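Local coordinates for KaiC-like domain-containing protein (PDB 3BS4) that is of unknown function but carries a KaiC-like domain, probably with a RecA-type alpha/beta core, and is seen bound to an unidentified peptide, at residues W5-L10 with N246-R251; R44-D49 with F71-I76; Y59-I64 with I86-G91. One frame throughout, in Å; residues are numbered along the deposited sequence.

Contact 1: W5-L10 with N246-R251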
ATOM      1  N   TRP A   5       9.933  -2.722   9.478  1.00 22.12           N
ATOM      2  CA  TRP A   5       8.476  -2.550   9.532  1.00 21.83           C
ATOM      3  C   TRP A   5       8.044  -1.187  10.078  1.00 22.87           C
ATOM      4  O   TRP A   5       6.865  -0.833   9.988  1.00 22.58           O
ATOM      5  CB  TRP A   5       7.890  -3.631  10.437  1.00 21.61           C
ATOM      6  CG  TRP A   5       7.929  -4.985   9.843  1.00 20.11           C
ATOM      7  CD1 TRP A   5       8.868  -5.962  10.053  1.00 19.45           C
ATOM      8  CD2 TRP A   5       6.967  -5.541   8.943  1.00 20.28           C
ATOM      9  NE1 TRP A   5       8.546  -7.089   9.337  1.00 20.42           N
ATOM     10  CE2 TRP A   5       7.389  -6.854   8.634  1.00 19.91           C
ATOM     11  CE3 TRP A   5       5.803  -5.046   8.351  1.00 20.08           C
ATOM     12  CZ2 TRP A   5       6.682  -7.687   7.762  1.00 21.29           C
ATOM     13  CZ3 TRP A   5       5.088  -5.879   7.494  1.00 19.49           C
ATOM     14  CH2 TRP A   5       5.532  -7.178   7.203  1.00 19.68           C
ATOM     15  N   GLU A   6       8.990  -0.450  10.682  1.00 23.09           N
ATOM     16  CA  GLU A   6       8.740   0.809  11.409  1.00 24.74           C
ATOM     17  C   GLU A   6       7.950   0.626  12.705  1.00 25.19           C
ATOM     18  O   GLU A   6       7.453   1.596  13.299  1.00 25.59           O
ATOM     19  CB  GLU A   6       8.082   1.866  10.509  1.00 24.88           C
ATOM     20  CG  GLU A   6       8.861   2.157   9.224  1.00 26.24           C
ATOM     21  CD  GLU A   6      10.220   2.804   9.463  1.00 28.48           C
ATOM     22  OE1 GLU A   6      10.398   3.523  10.475  1.00 29.93           O
ATOM     23  OE2 GLU A   6      11.110   2.611   8.615  1.00 30.38           O
ATOM     24  N   ILE A   7       7.851  -0.632  13.125  1.00 25.98           N
ATOM     25  CA  ILE A   7       7.205  -1.033  14.360  1.00 27.16           C
ATOM     26  C   ILE A   7       8.157  -2.048  14.973  1.00 27.12           C
ATOM     27  O   ILE A   7       8.380  -3.120  14.413  1.00 26.89           O
ATOM     28  CB  ILE A   7       5.814  -1.642  14.092  1.00 27.18           C
ATOM     29  CG1 ILE A   7       4.896  -0.578  13.466  1.00 27.66           C
ATOM     30  CG2 ILE A   7       5.198  -2.209  15.385  1.00 27.71           C
ATOM     31  CD1 ILE A   7       3.549  -1.111  12.989  1.00 27.58           C
ATOM     32  N   GLU A   8       8.745  -1.677  16.109  1.00 28.09           N
ATOM     33  CA  GLU A   8       9.842  -2.436  16.702  1.00 29.03           C
ATOM     34  C   GLU A   8       9.463  -3.879  17.029  1.00 28.26           C
ATOM     35  O   GLU A   8      10.258  -4.806  16.834  1.00 28.15           O
ATOM     36  CB  GLU A   8      10.356  -1.715  17.954  1.00 29.79           C
ATOM     37  CG  GLU A   8      11.592  -2.359  18.589  1.00 33.97           C
ATOM     38  CD  GLU A   8      12.904  -2.048  17.862  1.00 39.42           C
ATOM     39  OE1 GLU A   8      12.884  -1.461  16.747  1.00 41.35           O
ATOM     40  OE2 GLU A   8      13.970  -2.393  18.427  1.00 41.07           O
ATOM     41  N   GLU A   9       8.236  -4.075  17.509  1.00 27.66           N
ATOM     42  CA  GLU A   9       7.766  -5.414  17.849  1.00 27.59           C
ATOM     43  C   GLU A   9       7.754  -6.358  16.649  1.00 26.74           C
ATOM     44  O   GLU A   9       8.060  -7.534  16.776  1.00 26.43           O
ATOM     45  CB  GLU A   9       6.383  -5.339  18.497  1.00 28.34           C
ATOM     46  CG  GLU A   9       6.425  -4.769  19.914  1.00 32.74           C
ATOM     47  CD  GLU A   9       6.755  -5.821  20.971  1.00 38.09           C
ATOM     48  OE1 GLU A   9       7.380  -6.860  20.647  1.00 40.21           O
ATOM     49  OE2 GLU A   9       6.384  -5.609  22.148  1.00 41.34           O
ATOM     50  N   LEU A  10       7.402  -5.833  15.477  1.00 25.73           N
ATOM     51  CA  LEU A  10       7.447  -6.637  14.268  1.00 25.27           C
ATOM     52  C   LEU A  10       8.879  -6.967  13.842  1.00 25.40           C
ATOM     53  O   LEU A  10       9.193  -8.123  13.530  1.00 25.13           O
ATOM     54  CB  LEU A  10       6.689  -5.950  13.127  1.00 25.09           C
ATOM     55  CG  LEU A  10       5.170  -5.865  13.261  1.00 24.56           C
ATOM     56  CD1 LEU A  10       4.598  -5.078  12.082  1.00 23.66           C
ATOM     57  CD2 LEU A  10       4.520  -7.252  13.332  1.00 26.46           C
ATOM     58  N   ASN A 246      -1.205   8.313  17.366  1.00 29.41           N
ATOM     59  CA  ASN A 246      -1.210   7.581  16.101  1.00 29.88           C
ATOM     60  C   ASN A 246      -0.285   6.375  16.068  1.00 29.06           C
ATOM     61  O   ASN A 246      -0.275   5.624  15.083  1.00 29.14           O
ATOM     62  CB  ASN A 246      -0.884   8.534  14.960  1.00 30.68           C
ATOM     63  CG  ASN A 246      -2.001   9.518  14.696  1.00 32.82           C
ATOM     64  OD1 ASN A 246      -3.193   9.178  14.763  1.00 36.06           O
ATOM     65  ND2 ASN A 246      -1.626  10.751  14.391  1.00 36.54           N
ATOM     66  N   GLU A 247       0.480   6.180  17.138  1.00 28.47           N
ATOM     67  CA  GLU A 247       1.503   5.139  17.167  1.00 27.93           C
ATOM     68  C   GLU A 247       0.916   3.812  17.609  1.00 26.36           C
ATOM     69  O   GLU A 247       0.377   3.721  18.718  1.00 25.96           O
ATOM     70  CB  GLU A 247       2.649   5.509  18.116  1.00 27.52           C
ATOM     71  CG  GLU A 247       3.845   4.564  18.026  1.00 29.88           C
ATOM     72  CD  GLU A 247       4.883   4.844  19.097  1.00 31.22           C
ATOM     73  OE1 GLU A 247       4.621   5.710  19.965  1.00 35.97           O
ATOM     74  OE2 GLU A 247       5.960   4.199  19.064  1.00 36.55           O
ATOM     75  N   PRO A 248       1.037   2.771  16.759  1.00 24.97           N
ATOM     76  CA  PRO A 248       0.540   1.470  17.176  1.00 24.33           C
ATOM     77  C   PRO A 248       1.502   0.863  18.176  1.00 24.38           C
ATOM     78  O   PRO A 248       2.726   0.905  17.987  1.00 25.20           O
ATOM     79  CB  PRO A 248       0.559   0.625  15.887  1.00 24.34           C
ATOM     80  CG  PRO A 248       1.065   1.515  14.802  1.00 24.03           C
ATOM     81  CD  PRO A 248       1.666   2.727  15.423  1.00 24.56           C
ATOM     82  N   LYS A 249       0.940   0.304  19.240  1.00 23.49           N
ATOM     83  CA  LYS A 249       1.717  -0.319  20.287  1.00 24.13           C
ATOM     84  C   LYS A 249       1.339  -1.799  20.335  1.00 23.17           C
ATOM     85  O   LYS A 249       0.196  -2.133  20.639  1.00 23.03           O
ATOM     86  CB  LYS A 249       1.407   0.373  21.610  1.00 24.06           C
ATOM     87  CG  LYS A 249       1.781   1.860  21.659  1.00 27.52           C
ATOM     88  CD  LYS A 249       3.272   2.050  21.368  1.00 32.03           C
ATOM     89  CE  LYS A 249       3.867   3.180  22.181  1.00 35.91           C
ATOM     90  NZ  LYS A 249       3.869   2.824  23.629  1.00 39.53           N
ATOM     91  N   LEU A 250       2.292  -2.670  20.022  1.00 23.09           N
ATOM     92  CA  LEU A 250       2.031  -4.105  19.864  1.00 23.40           C
ATOM     93  C   LEU A 250       2.586  -4.917  21.017  1.00 23.56           C
ATOM     94  O   LEU A 250       3.609  -4.555  21.577  1.00 24.49           O
ATOM     95  CB  LEU A 250       2.665  -4.617  18.569  1.00 23.60           C
ATOM     96  CG  LEU A 250       1.838  -4.439  17.286  1.00 22.82           C
ATOM     97  CD1 LEU A 250       1.729  -2.977  16.877  1.00 25.18           C
ATOM     98  CD2 LEU A 250       2.495  -5.234  16.154  1.00 23.13           C
ATOM     99  N   ARG A 251       1.921  -6.021  21.334  1.00 22.87           N
ATOM    100  CA  ARG A 251       2.351  -6.947  22.393  1.00 23.58           C
ATOM    101  C   ARG A 251       2.193  -8.358  21.847  1.00 23.96           C
ATOM    102  O   ARG A 251       1.089  -8.764  21.491  1.00 22.69           O
ATOM    103  CB  ARG A 251       1.470  -6.767  23.641  1.00 23.78           C
ATOM    104  CG  ARG A 251       1.689  -7.831  24.739  1.00 24.39           C
ATOM    105  CD  ARG A 251       0.695  -7.655  25.902  1.00 24.82           C
ATOM    106  NE  ARG A 251      -0.676  -8.007  25.513  1.00 26.17           N
ATOM    107  CZ  ARG A 251      -1.139  -9.253  25.425  1.00 27.48           C
ATOM    108  NH1 ARG A 251      -0.342 -10.283  25.693  1.00 28.62           N
ATOM    109  NH2 ARG A 251      -2.395  -9.474  25.052  1.00 27.09           N
TER

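Contact 2: R44-D49 with F71-I76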
ATOM      1  N   ARG A  44       6.040   7.015   8.330  1.00 20.62           N
ATOM      2  CA  ARG A  44       7.418   6.827   8.792  1.00 21.85           C
ATOM      3  C   ARG A  44       8.394   6.707   7.629  1.00 21.45           C
ATOM      4  O   ARG A  44       9.511   7.210   7.715  1.00 22.55           O
ATOM      5  CB  ARG A  44       7.533   5.607   9.706  1.00 22.53           C
ATOM      6  CG  ARG A  44       6.837   5.782  11.047  1.00 25.75           C
ATOM      7  CD  ARG A  44       7.821   6.241  12.108  1.00 33.72           C
ATOM      8  NE  ARG A  44       8.907   5.268  12.258  1.00 38.03           N
ATOM      9  CZ  ARG A  44       9.723   5.196  13.307  1.00 41.34           C
ATOM     10  NH1 ARG A  44       9.580   6.033  14.328  1.00 42.40           N
ATOM     11  NH2 ARG A  44      10.677   4.273  13.341  1.00 42.84           N
ATOM     12  N   LYS A  45       7.974   6.059   6.541  1.00 21.13           N
ATOM     13  CA  LYS A  45       8.853   5.925   5.375  1.00 20.52           C
ATOM     14  C   LYS A  45       9.070   7.288   4.716  1.00 21.10           C
ATOM     15  O   LYS A  45      10.183   7.593   4.261  1.00 21.87           O
ATOM     16  CB  LYS A  45       8.304   4.903   4.365  1.00 20.36           C
ATOM     17  CG  LYS A  45       8.171   3.493   4.926  1.00 20.48           C
ATOM     18  CD  LYS A  45       9.501   2.983   5.451  1.00 22.02           C
ATOM     19  CE  LYS A  45       9.491   1.488   5.732  1.00 24.77           C
ATOM     20  NZ  LYS A  45      10.769   1.060   6.384  1.00 24.59           N
ATOM     21  N   LEU A  46       8.014   8.102   4.688  1.00 20.39           N
ATOM     22  CA  LEU A  46       8.109   9.460   4.148  1.00 21.32           C
ATOM     23  C   LEU A  46       9.006  10.328   5.023  1.00 21.92           C
ATOM     24  O   LEU A  46       9.882  11.039   4.506  1.00 22.32           O
ATOM     25  CB  LEU A  46       6.736  10.100   4.035  1.00 21.96           C
ATOM     26  CG  LEU A  46       5.890   9.715   2.822  1.00 22.88           C
ATOM     27  CD1 LEU A  46       4.461  10.217   2.995  1.00 25.57           C
ATOM     28  CD2 LEU A  46       6.537  10.264   1.547  1.00 24.05           C
ATOM     29  N   LYS A  47       8.803  10.254   6.337  1.00 22.59           N
ATOM     30  CA  LYS A  47       9.543  11.126   7.271  1.00 23.56           C
ATOM     31  C   LYS A  47      11.018  10.764   7.337  1.00 23.93           C
ATOM     32  O   LYS A  47      11.839  11.587   7.759  1.00 25.08           O
ATOM     33  CB  LYS A  47       8.936  11.081   8.679  1.00 23.72           C
ATOM     34  CG  LYS A  47       7.687  11.876   8.816  1.00 24.34           C
ATOM     35  CD  LYS A  47       7.053  11.587  10.168  1.00 27.73           C
ATOM     36  CE  LYS A  47       5.828  12.412  10.393  1.00 28.51           C
ATOM     37  NZ  LYS A  47       5.172  12.017  11.674  1.00 30.84           N
ATOM     38  N   SER A  48      11.354   9.546   6.919  1.00 23.71           N
ATOM     39  CA  SER A  48      12.735   9.079   6.881  0.50 23.97           C
ATOM     40  C   SER A  48      13.401   9.329   5.520  1.00 23.61           C
ATOM     41  O   SER A  48      14.442   8.739   5.203  1.00 24.37           O
ATOM     42  CB  SER A  48      12.799   7.598   7.259  0.50 23.86           C
ATOM     43  OG  SER A  48      12.348   7.411   8.583  0.50 24.24           O
ATOM     44  N   ASP A  49      12.787  10.197   4.720  1.00 23.64           N
ATOM     45  CA  ASP A  49      13.323  10.656   3.427  1.00 23.86           C
ATOM     46  C   ASP A  49      13.484   9.559   2.370  1.00 23.36           C
ATOM     47  O   ASP A  49      14.447   9.551   1.615  1.00 24.77           O
ATOM     48  CB  ASP A  49      14.651  11.422   3.621  1.00 24.57           C
ATOM     49  CG  ASP A  49      15.007  12.301   2.429  1.00 25.97           C
ATOM     50  OD1 ASP A  49      14.127  13.037   1.935  1.00 30.03           O
ATOM     51  OD2 ASP A  49      16.182  12.273   1.999  1.00 27.99           O
ATOM     52  N   PHE A  71      -0.893  12.491  10.724  1.00 26.55           N
ATOM     53  CA  PHE A  71       0.368  11.805  10.995  1.00 26.33           C
ATOM     54  C   PHE A  71       1.580  12.731  10.892  1.00 26.83           C
ATOM     55  O   PHE A  71       2.721  12.263  10.935  1.00 27.28           O
ATOM     56  CB  PHE A  71       0.525  10.601  10.051  1.00 26.07           C
ATOM     57  CG  PHE A  71      -0.416   9.478  10.353  1.00 24.41           C
ATOM     58  CD1 PHE A  71      -0.050   8.460  11.234  1.00 24.55           C
ATOM     59  CD2 PHE A  71      -1.668   9.418   9.748  1.00 24.00           C
ATOM     60  CE1 PHE A  71      -0.931   7.411  11.512  1.00 25.22           C
ATOM     61  CE2 PHE A  71      -2.558   8.375  10.035  1.00 23.42           C
ATOM     62  CZ  PHE A  71      -2.187   7.373  10.909  1.00 24.35           C
ATOM     63  N   GLY A  72       1.334  14.036  10.754  1.00 27.01           N
ATOM     64  CA  GLY A  72       2.418  15.023  10.649  1.00 27.17           C
ATOM     65  C   GLY A  72       3.084  15.080   9.281  1.00 27.04           C
ATOM     66  O   GLY A  72       4.241  15.517   9.152  1.00 26.92           O
ATOM     67  N   VAL A  73       2.346  14.644   8.257  1.00 26.27           N
ATOM     68  CA  VAL A  73       2.825  14.636   6.876  1.00 25.92           C
ATOM     69  C   VAL A  73       2.022  15.644   6.075  1.00 25.66           C
ATOM     70  O   VAL A  73       0.804  15.523   5.949  1.00 25.82           O
ATOM     71  CB  VAL A  73       2.685  13.232   6.225  1.00 25.77           C
ATOM     72  CG1 VAL A  73       2.994  13.290   4.720  1.00 25.90           C
ATOM     73  CG2 VAL A  73       3.596  12.235   6.925  1.00 25.88           C
ATOM     74  N   ASP A  74       2.719  16.643   5.547  1.00 26.26           N
ATOM     75  CA  ASP A  74       2.113  17.609   4.655  1.00 26.66           C
ATOM     76  C   ASP A  74       2.336  17.122   3.226  1.00 26.19           C
ATOM     77  O   ASP A  74       3.419  17.280   2.663  1.00 26.72           O
ATOM     78  CB  ASP A  74       2.746  18.990   4.883  1.00 27.54           C
ATOM     79  CG  ASP A  74       2.083  20.086   4.070  1.00 31.17           C
ATOM     80  OD1 ASP A  74       1.395  19.788   3.067  1.00 34.93           O
ATOM     81  OD2 ASP A  74       2.267  21.270   4.428  1.00 35.30           O
ATOM     82  N   VAL A  75       1.300  16.513   2.652  1.00 25.77           N
ATOM     83  CA  VAL A  75       1.413  15.859   1.353  1.00 25.18           C
ATOM     84  C   VAL A  75       1.970  16.787   0.260  1.00 25.54           C
ATOM     85  O   VAL A  75       2.847  16.377  -0.497  1.00 25.38           O
ATOM     86  CB  VAL A  75       0.076  15.217   0.931  1.00 24.87           C
ATOM     87  CG1 VAL A  75       0.097  14.775  -0.530  1.00 24.96           C
ATOM     88  CG2 VAL A  75      -0.233  14.016   1.831  1.00 24.71           C
ATOM     89  N   ILE A  76       1.472  18.021   0.182  1.00 26.41           N
ATOM     90  CA  ILE A  76       1.936  18.967  -0.854  1.00 27.30           C
ATOM     91  C   ILE A  76       3.451  19.169  -0.852  1.00 26.66           C
ATOM     92  O   ILE A  76       4.071  19.238  -1.918  1.00 26.66           O
ATOM     93  CB  ILE A  76       1.282  20.364  -0.731  1.00 28.52           C
ATOM     94  CG1 ILE A  76      -0.118  20.269  -0.097  1.00 31.12           C
ATOM     95  CG2 ILE A  76       1.312  21.090  -2.086  1.00 28.89           C
ATOM     96  CD1 ILE A  76      -1.299  20.417  -1.029  1.00 33.96           C
TER

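Contact 3: Y59-I64 with I86-G91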
ATOM      1  N   TYR A  59      -9.975   6.350  -1.928  1.00 15.46           N
ATOM      2  CA  TYR A  59     -10.360   7.589  -1.233  1.00 16.27           C
ATOM      3  C   TYR A  59     -10.058   8.813  -2.074  1.00 16.98           C
ATOM      4  O   TYR A  59      -9.060   8.838  -2.805  1.00 16.49           O
ATOM      5  CB  TYR A  59      -9.650   7.703   0.144  1.00 17.20           C
ATOM      6  CG  TYR A  59      -9.942   6.501   0.994  1.00 17.93           C
ATOM      7  CD1 TYR A  59     -11.210   6.329   1.550  1.00 19.32           C
ATOM      8  CD2 TYR A  59      -8.998   5.479   1.144  1.00 19.52           C
ATOM      9  CE1 TYR A  59     -11.526   5.208   2.286  1.00 20.80           C
ATOM     10  CE2 TYR A  59      -9.305   4.343   1.873  1.00 18.92           C
ATOM     11  CZ  TYR A  59     -10.576   4.217   2.439  1.00 20.98           C
ATOM     12  OH  TYR A  59     -10.949   3.108   3.174  1.00 23.80           O
ATOM     13  N   PRO A  60     -10.910   9.843  -1.943  1.00 17.76           N
ATOM     14  CA  PRO A  60     -10.611  11.123  -2.583  1.00 18.87           C
ATOM     15  C   PRO A  60      -9.262  11.640  -2.102  1.00 19.46           C
ATOM     16  O   PRO A  60      -8.908  11.468  -0.940  1.00 18.66           O
ATOM     17  CB  PRO A  60     -11.711  12.048  -2.068  1.00 18.81           C
ATOM     18  CG  PRO A  60     -12.811  11.156  -1.557  1.00 20.31           C
ATOM     19  CD  PRO A  60     -12.175   9.852  -1.185  1.00 18.55           C
ATOM     20  N   LEU A  61      -8.525  12.273  -3.005  1.00 19.59           N
ATOM     21  CA  LEU A  61      -7.237  12.843  -2.666  1.00 21.17           C
ATOM     22  C   LEU A  61      -7.293  13.776  -1.439  1.00 21.21           C
ATOM     23  O   LEU A  61      -6.424  13.742  -0.582  1.00 20.59           O
ATOM     24  CB  LEU A  61      -6.676  13.578  -3.878  1.00 22.02           C
ATOM     25  CG  LEU A  61      -5.261  14.114  -3.711  1.00 25.14           C
ATOM     26  CD1 LEU A  61      -4.274  12.981  -3.400  1.00 27.98           C
ATOM     27  CD2 LEU A  61      -4.869  14.899  -4.956  1.00 28.30           C
ATOM     28  N   GLN A  62      -8.323  14.606  -1.358  1.00 21.37           N
ATOM     29  CA  GLN A  62      -8.416  15.538  -0.249  1.00 22.59           C
ATOM     30  C   GLN A  62      -8.535  14.812   1.086  1.00 21.84           C
ATOM     31  O   GLN A  62      -8.046  15.294   2.106  1.00 22.00           O
ATOM     32  CB  GLN A  62      -9.573  16.520  -0.464  1.00 23.88           C
ATOM     33  CG  GLN A  62      -9.368  17.449  -1.681  1.00 28.94           C
ATOM     34  CD  GLN A  62      -8.070  18.288  -1.644  1.00 34.93           C
ATOM     35  OE1 GLN A  62      -7.409  18.461  -2.673  1.00 38.61           O
ATOM     36  NE2 GLN A  62      -7.722  18.822  -0.470  1.00 37.87           N
ATOM     37  N   LEU A  63      -9.160  13.633   1.070  1.00 21.25           N
ATOM     38  CA  LEU A  63      -9.215  12.808   2.263  1.00 20.68           C
ATOM     39  C   LEU A  63      -7.857  12.179   2.628  1.00 20.29           C
ATOM     40  O   LEU A  63      -7.502  12.115   3.795  1.00 20.07           O
ATOM     41  CB  LEU A  63     -10.307  11.734   2.128  1.00 21.03           C
ATOM     42  CG  LEU A  63     -10.575  10.863   3.361  1.00 22.63           C
ATOM     43  CD1 LEU A  63     -10.898  11.698   4.611  1.00 24.09           C
ATOM     44  CD2 LEU A  63     -11.696   9.868   3.086  1.00 21.55           C
ATOM     45  N   ILE A  64      -7.107  11.701   1.630  1.00 20.14           N
ATOM     46  CA  ILE A  64      -5.749  11.210   1.856  1.00 19.86           C
ATOM     47  C   ILE A  64      -4.881  12.300   2.485  1.00 19.88           C
ATOM     48  O   ILE A  64      -4.093  12.034   3.391  1.00 20.25           O
ATOM     49  CB  ILE A  64      -5.113  10.745   0.533  1.00 20.59           C
ATOM     50  CG1 ILE A  64      -5.860   9.510  -0.003  1.00 20.21           C
ATOM     51  CG2 ILE A  64      -3.613  10.470   0.702  1.00 20.31           C
ATOM     52  CD1 ILE A  64      -5.802   8.278   0.925  1.00 23.20           C
ATOM     53  N   ILE A  86       1.863  10.323  -6.554  1.00 17.97           N
ATOM     54  CA  ILE A  86       0.524   9.762  -6.352  1.00 18.68           C
ATOM     55  C   ILE A  86      -0.110   9.511  -7.697  1.00 19.20           C
ATOM     56  O   ILE A  86      -0.130  10.405  -8.553  1.00 20.63           O
ATOM     57  CB  ILE A  86      -0.398  10.686  -5.512  1.00 18.63           C
ATOM     58  CG1 ILE A  86       0.203  10.910  -4.117  1.00 19.31           C
ATOM     59  CG2 ILE A  86      -1.806  10.082  -5.402  1.00 18.81           C
ATOM     60  CD1 ILE A  86      -0.561  11.879  -3.223  1.00 19.22           C
ATOM     61  N   VAL A  87      -0.603   8.289  -7.904  1.00 18.17           N
ATOM     62  CA  VAL A  87      -1.514   8.048  -9.024  1.00 18.81           C
ATOM     63  C   VAL A  87      -2.908   8.133  -8.424  1.00 18.42           C
ATOM     64  O   VAL A  87      -3.294   7.295  -7.601  1.00 18.53           O
ATOM     65  CB  VAL A  87      -1.292   6.685  -9.686  1.00 18.17           C
ATOM     66  CG1 VAL A  87      -2.276   6.473 -10.853  1.00 20.64           C
ATOM     67  CG2 VAL A  87       0.167   6.513 -10.152  1.00 20.42           C
ATOM     68  N   ASP A  88      -3.656   9.155  -8.808  1.00 17.99           N
ATOM     69  CA  ASP A  88      -4.986   9.352  -8.244  1.00 17.01           C
ATOM     70  C   ASP A  88      -6.015   8.551  -9.022  1.00 16.54           C
ATOM     71  O   ASP A  88      -6.765   9.069  -9.853  1.00 16.36           O
ATOM     72  CB  ASP A  88      -5.343  10.840  -8.153  1.00 18.35           C
ATOM     73  CG  ASP A  88      -6.667  11.079  -7.454  1.00 19.47           C
ATOM     74  OD1 ASP A  88      -7.262  10.120  -6.934  1.00 19.19           O
ATOM     75  OD2 ASP A  88      -7.118  12.247  -7.405  1.00 23.11           O
ATOM     76  N   THR A  89      -6.027   7.256  -8.739  1.00 15.83           N
ATOM     77  CA  THR A  89      -6.943   6.336  -9.386  1.00 15.63           C
ATOM     78  C   THR A  89      -8.395   6.692  -9.048  1.00 15.78           C
ATOM     79  O   THR A  89      -9.286   6.651  -9.915  1.00 15.40           O
ATOM     80  CB  THR A  89      -6.576   4.901  -8.968  1.00 16.27           C
ATOM     81  OG1 THR A  89      -5.228   4.649  -9.396  1.00 16.07           O
ATOM     82  CG2 THR A  89      -7.509   3.875  -9.617  1.00 17.14           C
ATOM     83  N   PHE A  90      -8.643   7.050  -7.795  1.00 15.34           N
ATOM     84  CA  PHE A  90      -9.993   7.424  -7.386  1.00 15.63           C
ATOM     85  C   PHE A  90     -10.497   8.591  -8.238  1.00 16.01           C
ATOM     86  O   PHE A  90     -11.600   8.530  -8.803  1.00 16.17           O
ATOM     87  CB  PHE A  90     -10.012   7.791  -5.903  1.00 15.84           C
ATOM     88  CG  PHE A  90     -11.393   8.113  -5.386  1.00 15.74           C
ATOM     89  CD1 PHE A  90     -12.174   7.117  -4.791  1.00 17.44           C
ATOM     90  CD2 PHE A  90     -11.934   9.390  -5.549  1.00 18.60           C
ATOM     91  CE1 PHE A  90     -13.452   7.405  -4.342  1.00 17.50           C
ATOM     92  CE2 PHE A  90     -13.205   9.685  -5.089  1.00 17.21           C
ATOM     93  CZ  PHE A  90     -13.961   8.686  -4.486  1.00 17.53           C
ATOM     94  N   GLY A  91      -9.702   9.653  -8.332  1.00 16.26           N
ATOM     95  CA  GLY A  91     -10.153  10.817  -9.117  1.00 17.14           C
ATOM     96  C   GLY A  91     -10.323  10.463 -10.586  1.00 17.90           C
ATOM     97  O   GLY A  91     -11.223  10.977 -11.266  1.00 18.88           O
TER
HETATM   98  O   HOH W   1      -7.049   9.825  -4.272  1.00 19.12           O
HETATM   99  O   HOH W   2      -9.433  12.242  -5.671  1.00 26.22           O

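Contact 1: W5-L10 with N246-R251
Ile7 turns both arms of its branched side chain toward the strand 247-252. With CG2 anti to the backbone N and CG1 beside it (chi1 -63°), CD1 comes to Pro248 CG at 4.0 Å and CG2 to Leu250 CD1 at 3.9 Å. Ile7 holds the N-cap position of helix 8-14 but can offer only its backbone; its O accepts a weak bond from Leu10 N, and its hydrocarbon packs on strand 247-252 and on Ile37 of helix 34-47. Helix 8-14 thus begins against the C-terminal strand of the chain, the outermost on its side of the mixed sheet and antiparallel to strand 238-244. Lys249 and Arg251 make the backbone pairing with Glu242 and Glu240, so Pro248, which has no N-H to give, fits this strand without disrupting those bonds. Its ring and Leu250 point toward segment 5-10, and Pro248 also touches Ile37 and Tyr40 of helix 34-47, whereas Lys249 points away and is exposed, which suits a charged chain. Glu9, two residues on from Ile7 and in the first turn of the helix, slides past Leu250 in the opposite direction. Its aliphatic base does the packing, CB lying 3.8 Å from Leu250 CB. A bend at chi2 (-84°) folds the carboxylate over the strand backbone, where OE2 stands 3.0 Å from Leu250 O. Both are acceptors, so this approach is probably unfavourable and may be paid for by the salt bridge of OE1 with Arg12. Leu10 adds to the apolar packing from the helix: its CG and CD2 each lie 4.0 Å from Leu250 CD2. Its other methyl, CD1, sits 3.5 Å above the Trp5 ring plane, toward the rim, and Phe239 of the neighbouring strand touches both leucines.

Contact 2: R44-D49 with F71-I76
Leu46 and Val73 meet at about a right angle, CD1 of the leucine abutting CG1 of the valine at 3.8 Å. With CG1 anti to its backbone N (chi1 172°), Val73 turns one methyl toward Leu46 and the other, CG2, toward Lys47 CE, 4.1 Å away. Both residues are buried apolar types, and Tyr78 touches both of them. Lys47 behaves differently: its chain is fully extended beyond CG, runs past Val73 and delivers NZ to the backbone, where it makes a hydrogen bond to Phe71 O at 2.6 Å. NZ approaches close to the line of the carbonyl bond (C=O...N 158°), tilted 16° from the carbonyl plane. On the way, CE passes 3.7 Å from Gly72 O. These carbonyls lie just beyond helix 61-70, which closes in a Schellman motif with Gly72 as its C-prime residue, so the lysine charge probably finds a favourable partial negative potential there. Gly72 suits the place twice over: its positive phi favours glycine, and a beta carbon would stand only 3.2 Å from Lys47 NZ.

Contact 3: Y59-I64 with I86-G91
Pro60 lies over one face of the Phe90 ring, with CD 4.1 Å from the ring centroid and 15° off its normal, a CH-pi contact. Here the start of helix 61-70, the first helix of the crossover between parallel strands 51-56 and 84-87, meets the turn into helix 89-94, consistent with the RecA-type core of KaiC relatives. The Tyr59-Pro60 peptide covers the same ring face, reached because Phe90 CG is anti to its backbone N (chi1 -177°). An alanine in place of Phe90 would remove that flat surface and would probably open a gap beneath Pro60, leaving the turn before the helix less firmly held. Deeper in, Leu61 CD1 packs on Ile86 CD1 at 3.9 Å, apolar against apolar. Between these two apolar patches, two waters join the segments through Asp88. Water 1 donates to Tyr59 O and to Asp88 OD1, each at 2.7 Å; water 2 accepts from Leu61 N at 2.8 Å, giving the first N-H of the helix an acceptor, and donates to Asp88 OD2. Asp88 is itself the N-cap of helix 89-94: its OD1 takes Gly91 N at 2.9 Å, from 60° out of the carboxylate plane, and a beta carbon on Gly91 would collide with OD2.

Contact 1 closes nearly the whole chain, bringing the N-terminal helix 8-14 onto the last strand, and contacts 2 and 3 are nested inside that loop. These two cross along the chain, since their segments alternate: helix 61-70 starts in contact 3 and runs up to the loop 71-74 of contact 2, and helix 75-80 leads on to strand 84-87. Centres lie about 17 Å apart for contacts 1 and 2 and for 2 and 3, but about 26 Å for 1 and 3. Helix 34-47 joins contact 1 to contact 2 through salt bridges of Lys45 and Arg44 with Glu6, while Asn246 also packs on Phe71; Val75 against Ile86 carries the connection on to contact 3.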